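Local coordinates for tail spike protein (Acinetobacter phage vB_AbaP_AS12, PDB 6EU4), which probably recognises and degrades the capsular polysaccharide of its Acinetobacter baumannii host as a trimeric tailspike, at residues 382-394 with 417-429. Numbering follows the deposited sequence. Where two conformers were deposited one is given.
Sequences KLTGGSFGFAYNS and VSPETTFAVPLEE
Glu428 holds Ser394 through both carboxylate oxygens. Ser394 OG donates to Glu428 OE1 at 2.6 Å, on the syn side of the carboxylate. Ser394 N reaches Glu428 OE2 from above the carboxylate plane, and Leu441 N is a second donor to that oxygen. Next to this grip, Asn393 ND2 gives Pro426 O a nearly straight bond of 3.0 Å (173°). The donor lies on a lone pair of Pro426 O, and that oxygen lies in the amide plane of Asn393.

At the other end, a hydroxyl relay ties the turn 418-421 to Gly385. Gly385 N donates to Ser418 OG (2.8 Å), which donates to Thr421 OG1, which donates to Gly385 O (2.8 Å). With chi1 at -58°, Thr421 turns OG1 to Gly385 O and CG2 to the edge of the Phe388 ring.

Two parallel ladders flank this turn, their registers one residue apart. Ser418 N bonds Leu383 O in the first. In the second, Thr422 N bonds Gly386 O, Phe388 N bonds Thr422 O at 2.8 Å, and Ala424 N bonds Phe388 O. A water links Phe390 O to Val425 N. Lys380 of the second subunit bonds Glu420 O and Thr422 OG1.

Inside, Phe423 CD1 meets Phe390 CD2, and Leu383 lies beside Val417. Such parallel strands, with apolar side chains aligned on successive coils, characterise the right-handed parallel beta-helix of trimeric phage tailspikes.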
loop_
_atom_site.group_PDB
_atom_site.type_symbol
_atom_site.label_atom_id
_atom_site.label_comp_id
_atom_site.label_asym_id
_atom_site.label_seq_id
_atom_site.Cartn_x
_atom_site.Cartn_y
_atom_site.Cartn_z
ATOM N N LYS A 382 1.565 12.652 4.001
ATOM C CA LYS A 382 2.823 12.244 3.384
ATOM C C LYS A 382 2.610 11.954 1.911
ATOM O O LYS A 382 1.682 11.222 1.548
ATOM C CB LYS A 382 3.404 10.999 4.051
ATOM C CG LYS A 382 4.686 10.541 3.386
ATOM C CD LYS A 382 5.298 9.417 4.182
ATOM C CE LYS A 382 6.667 8.999 3.631
ATOM N NZ LYS A 382 7.148 7.720 4.258
ATOM N N LEU A 383 3.496 12.499 1.076
ATOM C CA LEU A 383 3.539 12.179 -0.347
ATOM C C LEU A 383 4.682 11.197 -0.548
ATOM O O LEU A 383 5.857 11.572 -0.467
ATOM C CB LEU A 383 3.728 13.432 -1.195
ATOM C CG LEU A 383 2.792 14.609 -0.858
ATOM C CD1 LEU A 383 2.988 15.734 -1.831
ATOM C CD2 LEU A 383 1.344 14.188 -0.838
ATOM N N THR A 384 4.327 9.935 -0.751
ATOM C CA THR A 384 5.281 8.858 -1.008
ATOM C C THR A 384 5.364 8.704 -2.519
ATOM O O THR A 384 4.507 8.073 -3.130
ATOM C CB THR A 384 4.827 7.566 -0.338
ATOM O OG1 THR A 384 4.693 7.793 1.076
ATOM C CG2 THR A 384 5.828 6.450 -0.572
ATOM N N GLY A 385 6.402 9.274 -3.109
ATOM C CA GLY A 385 6.478 9.370 -4.551
ATOM C C GLY A 385 5.292 10.122 -5.121
ATOM O O GLY A 385 4.782 11.081 -4.531
ATOM N N GLY A 386 4.854 9.683 -6.290
ATOM C CA GLY A 386 3.775 10.334 -6.992
ATOM C C GLY A 386 4.251 11.435 -7.924
ATOM O O GLY A 386 5.396 11.905 -7.882
ATOM N N SER A 387 3.321 11.818 -8.786
ATOM C CA SER A 387 3.509 12.899 -9.741
ATOM C C SER A 387 2.268 13.774 -9.686
ATOM O O SER A 387 1.141 13.279 -9.809
ATOM C CB SER A 387 3.744 12.373 -11.162
ATOM O OG SER A 387 2.609 11.703 -11.647
ATOM N N PHE A 388 2.473 15.067 -9.471
ATOM C CA PHE A 388 1.367 16.008 -9.244
ATOM C C PHE A 388 1.416 17.134 -10.262
ATOM O O PHE A 388 2.299 18.002 -10.203
ATOM C CB PHE A 388 1.419 16.551 -7.827
ATOM C CG PHE A 388 1.181 15.498 -6.786
ATOM C CD1 PHE A 388 2.241 14.763 -6.274
ATOM C CD2 PHE A 388 -0.108 15.210 -6.354
ATOM C CE1 PHE A 388 2.022 13.791 -5.315
ATOM C CE2 PHE A 388 -0.337 14.233 -5.424
ATOM C CZ PHE A 388 0.724 13.508 -4.904
ATOM N N GLY A 389 0.434 17.126 -11.159
ATOM C CA GLY A 389 0.381 18.030 -12.287
ATOM C C GLY A 389 -0.193 19.390 -11.937
ATOM O O GLY A 389 -1.092 19.877 -12.631
ATOM N N PHE A 390 0.329 20.026 -10.879
ATOM C CA PHE A 390 -0.065 21.388 -10.546
ATOM C C PHE A 390 0.485 22.309 -11.634
ATOM O O PHE A 390 1.700 22.360 -11.849
ATOM C CB PHE A 390 0.490 21.780 -9.178
ATOM C CG PHE A 390 0.067 20.852 -8.053
ATOM C CD1 PHE A 390 -1.251 20.435 -7.927
ATOM C CD2 PHE A 390 0.991 20.416 -7.131
ATOM C CE1 PHE A 390 -1.628 19.579 -6.901
ATOM C CE2 PHE A 390 0.639 19.575 -6.110
ATOM C CZ PHE A 390 -0.662 19.135 -5.988
ATOM N N ALA A 391 -0.401 23.017 -12.341
ATOM C CA ALA A 391 0.005 23.662 -13.588
ATOM C C ALA A 391 0.908 24.862 -13.362
ATOM O O ALA A 391 1.718 25.184 -14.245
ATOM C CB ALA A 391 -1.227 24.094 -14.391
ATOM N N TYR A 392 0.763 25.562 -12.232
ATOM C CA TYR A 392 1.277 26.923 -12.114
ATOM C C TYR A 392 2.216 27.139 -10.929
ATOM O O TYR A 392 1.924 26.759 -9.789
ATOM C CB TYR A 392 0.132 27.934 -11.989
ATOM C CG TYR A 392 -0.905 27.810 -13.084
ATOM C CD1 TYR A 392 -0.544 27.777 -14.426
ATOM C CD2 TYR A 392 -2.239 27.664 -12.767
ATOM C CE1 TYR A 392 -1.488 27.642 -15.403
ATOM C CE2 TYR A 392 -3.183 27.517 -13.733
ATOM C CZ TYR A 392 -2.812 27.498 -15.046
ATOM O OH TYR A 392 -3.786 27.366 -16.001
ATOM N N ASN A 393 3.302 27.852 -11.204
ATOM C CA ASN A 393 4.066 28.550 -10.181
ATOM C C ASN A 393 4.135 30.017 -10.591
ATOM O O ASN A 393 3.476 30.439 -11.555
ATOM C CB ASN A 393 5.438 27.893 -9.945
ATOM C CG ASN A 393 6.391 28.048 -11.110
ATOM O OD1 ASN A 393 6.220 28.920 -11.976
ATOM N ND2 ASN A 393 7.441 27.219 -11.115
ATOM N N SER A 394 4.871 30.830 -9.821
ATOM C CA SER A 394 4.690 32.273 -9.960
ATOM C C SER A 394 5.236 32.814 -11.277
ATOM O O SER A 394 4.858 33.930 -11.668
ATOM C CB SER A 394 5.333 33.045 -8.797
ATOM O OG SER A 394 6.746 32.912 -8.814
ATOM N N VAL A 417 7.260 15.204 2.134
ATOM C CA VAL A 417 7.372 15.060 0.681
ATOM C C VAL A 417 8.631 14.273 0.372
ATOM O O VAL A 417 9.740 14.739 0.659
ATOM C CB VAL A 417 7.408 16.414 -0.052
ATOM C CG1 VAL A 417 7.490 16.203 -1.583
ATOM C CG2 VAL A 417 6.202 17.271 0.285
ATOM N N SER A 418 8.466 13.101 -0.233
ATOM C CA SER A 418 9.595 12.243 -0.565
ATOM C C SER A 418 10.462 12.864 -1.661
ATOM O O SER A 418 9.997 13.704 -2.433
ATOM C CB SER A 418 9.090 10.872 -1.027
ATOM O OG SER A 418 8.558 10.958 -2.345
ATOM N N PRO A 419 11.732 12.430 -1.775
ATOM C CA PRO A 419 12.600 12.965 -2.839
ATOM C C PRO A 419 12.189 12.550 -4.240
ATOM O O PRO A 419 12.595 13.217 -5.198
ATOM C CB PRO A 419 13.994 12.400 -2.492
ATOM C CG PRO A 419 13.734 11.210 -1.679
ATOM C CD PRO A 419 12.462 11.520 -0.886
ATOM N N GLU A 420 11.395 11.497 -4.390
ATOM C CA GLU A 420 10.998 11.033 -5.711
ATOM C C GLU A 420 9.616 11.540 -6.124
ATOM O O GLU A 420 9.177 11.255 -7.245
ATOM C CB GLU A 420 11.066 9.506 -5.784
ATOM C CG GLU A 420 10.047 8.713 -5.019
ATOM C CD GLU A 420 10.315 8.574 -3.493
ATOM O OE1 GLU A 420 11.343 9.073 -2.952
ATOM O OE2 GLU A 420 9.482 7.916 -2.825
ATOM N N THR A 421 8.949 12.327 -5.274
ATOM C CA THR A 421 7.721 12.994 -5.686
ATOM C C THR A 421 8.076 14.021 -6.749
ATOM O O THR A 421 9.059 14.753 -6.615
ATOM C CB THR A 421 7.048 13.685 -4.490
ATOM O OG1 THR A 421 6.775 12.723 -3.453
ATOM C CG2 THR A 421 5.741 14.365 -4.927
ATOM N N THR A 422 7.299 14.070 -7.825
ATOM C CA THR A 422 7.536 15.050 -8.871
ATOM C C THR A 422 6.311 15.921 -9.092
ATOM O O THR A 422 5.177 15.559 -8.746
ATOM C CB THR A 422 7.925 14.379 -10.191
ATOM O OG1 THR A 422 6.942 13.377 -10.530
ATOM C CG2 THR A 422 9.324 13.748 -10.057
ATOM N N PHE A 423 6.591 17.094 -9.669
ATOM C CA PHE A 423 5.608 18.133 -9.927
ATOM C C PHE A 423 5.774 18.633 -11.351
ATOM O O PHE A 423 6.884 18.658 -11.891
ATOM C CB PHE A 423 5.776 19.295 -8.950
ATOM C CG PHE A 423 5.715 18.869 -7.520
ATOM C CD1 PHE A 423 4.497 18.716 -6.892
ATOM C CD2 PHE A 423 6.871 18.568 -6.821
ATOM C CE1 PHE A 423 4.416 18.258 -5.599
ATOM C CE2 PHE A 423 6.801 18.137 -5.503
ATOM C CZ PHE A 423 5.568 17.989 -4.896
ATOM N N ALA A 424 4.661 19.075 -11.945
ATOM C CA ALA A 424 4.687 19.500 -13.340
ATOM C C ALA A 424 5.605 20.698 -13.544
ATOM O O ALA A 424 6.273 20.797 -14.582
ATOM C CB ALA A 424 3.272 19.833 -13.832
ATOM N N VAL A 425 5.638 21.618 -12.581
ATOM C CA VAL A 425 6.537 22.767 -12.624
ATOM C C VAL A 425 7.234 22.882 -11.276
ATOM O O VAL A 425 6.739 22.381 -10.257
ATOM C CB VAL A 425 5.789 24.071 -12.981
ATOM C CG1 VAL A 425 5.110 23.921 -14.321
ATOM C CG2 VAL A 425 4.744 24.455 -11.942
ATOM N N PRO A 426 8.373 23.559 -11.239
ATOM C CA PRO A 426 9.212 23.549 -10.034
ATOM C C PRO A 426 8.570 24.213 -8.826
ATOM O O PRO A 426 7.927 25.263 -8.927
ATOM C CB PRO A 426 10.453 24.334 -10.474
ATOM C CG PRO A 426 10.476 24.277 -11.949
ATOM C CD PRO A 426 9.069 24.161 -12.403
ATOM N N LEU A 427 8.826 23.615 -7.663
ATOM C CA LEU A 427 8.559 24.274 -6.396
ATOM C C LEU A 427 9.484 25.467 -6.216
ATOM O O LEU A 427 10.557 25.537 -6.816
ATOM C CB LEU A 427 8.744 23.293 -5.247
ATOM C CG LEU A 427 7.955 21.989 -5.295
ATOM C CD1 LEU A 427 8.111 21.266 -3.978
ATOM C CD2 LEU A 427 6.460 22.221 -5.562
ATOM N N GLU A 428 9.040 26.443 -5.425
ATOM C CA GLU A 428 9.747 27.711 -5.351
ATOM C C GLU A 428 10.482 27.964 -4.045
ATOM O O GLU A 428 11.568 28.555 -4.075
ATOM C CB GLU A 428 8.771 28.853 -5.612
ATOM C CG GLU A 428 8.169 28.765 -6.992
ATOM C CD GLU A 428 7.391 30.000 -7.359
ATOM O OE1 GLU A 428 8.009 31.078 -7.539
ATOM O OE2 GLU A 428 6.157 29.890 -7.443
ATOM N N GLU A 429 9.926 27.579 -2.900
ATOM C CA GLU A 429 10.564 27.914 -1.628
ATOM C C GLU A 429 9.863 27.141 -0.525
ATOM O O GLU A 429 8.790 26.557 -0.723
ATOM C CB GLU A 429 10.527 29.421 -1.344
ATOM C CG GLU A 429 9.120 29.981 -1.178
ATOM C CD GLU A 429 9.084 31.500 -0.999
ATOM O OE1 GLU A 429 10.135 32.158 -1.157
ATOM O OE2 GLU A 429 7.991 32.039 -0.706
HETATM O O HOH W 1 3.783 21.613 -10.294
#